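Local coordinates for protein alpha-L-arabinosidase (Xanthomonas axonopodis pv. citri, PDB 6D25) that probably hydrolyses alpha-L-arabinofuranosyl side groups of arabinoxylans, coping with internal di-substitutions, as a trimeric GH51 arabinofuranosidase, at residues V64-G67 / P71-N74; N80-A85 / A380-D385. One frame throughout, in Å; residues are numbered along the deposited sequence.

Interaction 1 (V64-G67 / P71-N74)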
# COMPACT_ATOMS: atom_id res chain seq x y z
N VAL A 64 -20.46 17.33 -22.11
CA VAL A 64 -21.58 16.48 -21.63
C VAL A 64 -22.45 17.28 -20.65
O VAL A 64 -23.67 17.42 -20.83
CB VAL A 64 -21.06 15.19 -20.98
CG1 VAL A 64 -22.21 14.40 -20.35
CG2 VAL A 64 -20.31 14.33 -21.99
N TRP A 65 -21.81 17.79 -19.62
CA TRP A 65 -22.46 18.45 -18.50
C TRP A 65 -22.42 19.96 -18.71
O TRP A 65 -21.32 20.53 -18.82
CB TRP A 65 -21.73 18.10 -17.19
CG TRP A 65 -22.37 18.76 -16.01
CD1 TRP A 65 -21.96 19.92 -15.39
CD2 TRP A 65 -23.58 18.35 -15.34
NE1 TRP A 65 -22.84 20.25 -14.40
CE2 TRP A 65 -23.82 19.28 -14.33
CE3 TRP A 65 -24.45 17.27 -15.50
CZ2 TRP A 65 -24.94 19.20 -13.50
CZ3 TRP A 65 -25.53 17.15 -14.65
CH2 TRP A 65 -25.77 18.11 -13.66
N VAL A 66 -23.57 20.61 -18.72
CA VAL A 66 -23.60 22.07 -18.80
C VAL A 66 -24.24 22.63 -17.52
O VAL A 66 -24.11 23.79 -17.25
CB VAL A 66 -24.33 22.56 -20.06
CG1 VAL A 66 -23.57 22.17 -21.32
CG2 VAL A 66 -25.77 22.08 -20.14
N GLY A 67 -24.94 21.81 -16.74
CA GLY A 67 -25.62 22.30 -15.53
C GLY A 67 -27.07 22.68 -15.83
O GLY A 67 -27.36 23.12 -16.93
N PRO A 71 -28.00 28.05 -20.31
CA PRO A 71 -28.86 28.35 -21.46
C PRO A 71 -28.69 27.35 -22.61
O PRO A 71 -29.48 27.35 -23.53
CB PRO A 71 -28.41 29.77 -21.90
CG PRO A 71 -26.98 29.86 -21.46
CD PRO A 71 -26.90 29.02 -20.20
N ILE A 72 -27.66 26.50 -22.57
CA ILE A 72 -27.57 25.41 -23.54
C ILE A 72 -28.67 24.38 -23.21
O ILE A 72 -28.76 23.88 -22.08
CB ILE A 72 -26.16 24.80 -23.52
CG1 ILE A 72 -25.11 25.85 -23.88
CG2 ILE A 72 -26.09 23.58 -24.42
CD1 ILE A 72 -23.68 25.43 -23.51
N PRO A 73 -29.53 24.08 -24.19
CA PRO A 73 -30.67 23.20 -23.93
C PRO A 73 -30.21 21.87 -23.30
O PRO A 73 -29.28 21.20 -23.83
CB PRO A 73 -31.34 22.98 -25.30
CG PRO A 73 -30.96 24.23 -26.09
CD PRO A 73 -29.61 24.62 -25.58
N ASN A 74 -30.84 21.52 -22.18
CA ASN A 74 -30.31 20.40 -21.41
C ASN A 74 -31.43 19.68 -20.67
O ASN A 74 -32.50 20.25 -20.44
CB ASN A 74 -29.20 20.89 -20.46
CG ASN A 74 -29.76 21.70 -19.31
OD1 ASN A 74 -30.17 21.11 -18.30
ND2 ASN A 74 -29.77 23.02 -19.46
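The amide of Asn74 turns one face toward the loop 64-67: Gly67 O lies above it, 3.7 Å from Asn74 CG, and Val66 CG2 approaches the same face nearer the CB end. At the edge of this amide, Asn74 ND2 donates to Ile72 O at 2.9 Å, with the acceptor almost exactly in the amide plane and a nearly straight N-H...O angle of 169°. Gly67 O is also 3.5 Å from Asn74 ND2, but its position over the face gives a poor angle, so the approach is polar contact without a hydrogen bond. Asn74 OD1 accepts from the backbone N of Gly77; the two bonds together fix the rotation of the amide. The other flat group, the Trp65 indole, takes no part across the contact and has its near neighbour within the loop, Gly67 N, over one face toward the rim.

In the (beta/alpha)8 barrel expected of GH51 enzymes, both segments belong to the long loop that follows strand 51-52, the first strand of the parallel sheet. Backbone hydrogen bonds of Val66 and Gly67 with Gly77, which lies between the short strands 74-75 and 78-79, and of Val64 with Arg79 hold the segment 64-67 against that part of the chain.

Val66 reaches the segment 71-74 with both methyls. CG1 meets the end of Ile72, at 3.9 Å from its CD1, while CG2 presses against Asn74 CB at 3.6 Å. With chi1 at -65°, CG1 is anti to the carbonyl carbon and CG2 is wedged between backbone N and C, which sends one methyl to the end of Ile72 and the other to the CB methylene of Asn74. Arg79 touches Val66 and Ile72 as well, and Gly67 adopts backbone angles that call for glycine.

Interaction 2 (N80-A85 / A380-D385)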
# COMPACT_ATOMS: atom_id res chain seq x y z
N ASN A 80 -28.66 18.42 -24.50
CA ASN A 80 -29.61 17.58 -25.26
C ASN A 80 -29.00 17.05 -26.58
O ASN A 80 -29.28 15.93 -27.01
CB ASN A 80 -30.87 18.38 -25.58
CG ASN A 80 -31.76 18.59 -24.37
OD1 ASN A 80 -31.60 17.93 -23.35
ND2 ASN A 80 -32.71 19.51 -24.49
N ASP A 81 -28.25 17.91 -27.25
CA ASP A 81 -27.70 17.59 -28.58
C ASP A 81 -26.78 16.37 -28.48
O ASP A 81 -26.86 15.44 -29.32
CB ASP A 81 -27.05 18.81 -29.24
CG ASP A 81 -26.00 19.58 -28.42
OD1 ASP A 81 -25.67 19.15 -27.30
OD2 ASP A 81 -25.58 20.69 -28.89
N VAL A 82 -25.93 16.34 -27.45
CA VAL A 82 -24.98 15.25 -27.27
C VAL A 82 -25.73 13.97 -26.89
O VAL A 82 -25.39 12.88 -27.36
CB VAL A 82 -23.91 15.63 -26.23
CG1 VAL A 82 -23.10 14.42 -25.78
CG2 VAL A 82 -22.99 16.70 -26.77
N VAL A 83 -26.71 14.08 -26.00
CA VAL A 83 -27.51 12.93 -25.61
C VAL A 83 -28.12 12.27 -26.85
O VAL A 83 -28.02 11.05 -27.02
CB VAL A 83 -28.59 13.31 -24.57
CG1 VAL A 83 -29.61 12.20 -24.38
CG2 VAL A 83 -27.95 13.68 -23.25
N ALA A 84 -28.74 13.08 -27.72
CA ALA A 84 -29.42 12.53 -28.87
C ALA A 84 -28.40 11.85 -29.81
O ALA A 84 -28.64 10.74 -30.36
CB ALA A 84 -30.21 13.61 -29.55
N ALA A 85 -27.26 12.49 -30.01
CA ALA A 85 -26.26 11.96 -30.93
C ALA A 85 -25.68 10.63 -30.42
O ALA A 85 -25.45 9.70 -31.19
CB ALA A 85 -25.20 12.99 -31.15
N ALA A 380 -12.40 12.28 -30.89
CA ALA A 380 -13.72 12.40 -30.33
C ALA A 380 -14.85 12.03 -31.31
O ALA A 380 -14.70 12.11 -32.54
CB ALA A 380 -13.91 13.81 -29.86
N MET A 381 -16.01 11.65 -30.73
CA MET A 381 -17.22 11.49 -31.51
C MET A 381 -17.79 12.86 -31.89
O MET A 381 -18.39 13.03 -32.96
CB MET A 381 -18.32 10.77 -30.71
CG MET A 381 -18.01 9.37 -30.26
SD MET A 381 -17.39 8.27 -31.58
CE MET A 381 -15.66 8.40 -31.31
N ILE A 382 -17.66 13.80 -30.99
CA ILE A 382 -18.40 15.06 -31.04
C ILE A 382 -17.48 16.18 -30.57
O ILE A 382 -16.70 15.94 -29.67
CB ILE A 382 -19.65 14.99 -30.13
CG1 ILE A 382 -20.62 13.91 -30.61
CG2 ILE A 382 -20.34 16.34 -30.00
CD1 ILE A 382 -21.65 13.53 -29.57
N LEU A 383 -17.57 17.34 -31.19
CA LEU A 383 -16.90 18.55 -30.75
C LEU A 383 -17.98 19.58 -30.41
O LEU A 383 -18.96 19.69 -31.15
CB LEU A 383 -15.94 19.09 -31.81
CG LEU A 383 -14.94 18.07 -32.37
CD1 LEU A 383 -14.08 18.71 -33.45
CD2 LEU A 383 -14.03 17.55 -31.28
N THR A 384 -17.85 20.26 -29.28
CA THR A 384 -18.79 21.30 -28.87
C THR A 384 -18.02 22.58 -28.56
O THR A 384 -16.85 22.57 -28.20
CB THR A 384 -19.62 20.93 -27.64
OG1 THR A 384 -18.78 20.94 -26.50
CG2 THR A 384 -20.30 19.59 -27.76
N ASP A 385 -18.74 23.69 -28.69
CA ASP A 385 -18.21 24.98 -28.33
C ASP A 385 -19.40 25.88 -27.96
O ASP A 385 -20.08 26.41 -28.86
CB ASP A 385 -17.41 25.56 -29.49
CG ASP A 385 -16.82 26.94 -29.20
OD1 ASP A 385 -16.88 27.38 -28.05
OD2 ASP A 385 -16.31 27.53 -30.11
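Val82 and Ile382 meet at a slant, methyl against methyl: Val82 CG1 lies 4.2 Å from Ile382 CD1, and Val82 CG2 is equally far from Ile382 CG2. Having CG1 anti to the backbone N (chi1 167°) leaves CG2 beside that N, turned along the strand to Thr384, whose CG2 it meets at 4.1 Å with the side chains roughly perpendicular. One helical turn on, Ala85 CB receives the far end of the isoleucine, 3.9 Å from Ile382 CD1, so that this one methyl touches both Val82 and Ala85. Helix 80-85 and strand 382-385 run nearly antiparallel, at 173°, with their axes 10.4 Å apart.

The strand pairs with 388-391 in a hairpin that follows the last strand of the parallel barrel sheet, whereas helix 80-88 follows the first; the contact thus bridges the two ends of the barrel's strand order. Met389 and Leu391 of the hairpin enlarge the apolar patch, and Tyr395 OH bonds to Ala85 O.

With Thr384 turning its methyl to the helix and its hydroxyl making a weak bond to Gly62 O, the join between these segments rests on dispersion and burial of apolar surface.

Interaction 1 is a surface contact within one loop, its centre about 24 Å from the chain centre; interaction 2, about 16 Å out, is largely buried and joins segments nearly 300 residues apart. The two are consecutive along the chain, with centres 11 Å apart, and they touch: Pro73 O is 2.9 Å from Asn80 N, a probable hydrogen bond that links the loop to the first residue of the helix. Arg79, just before that helix, touches the apolar side chains of interaction 1 and makes a salt bridge to Asp81. The outer contact mixes valine and isoleucine methyls with an amide, whereas the inner one relies on aliphatic groups alone.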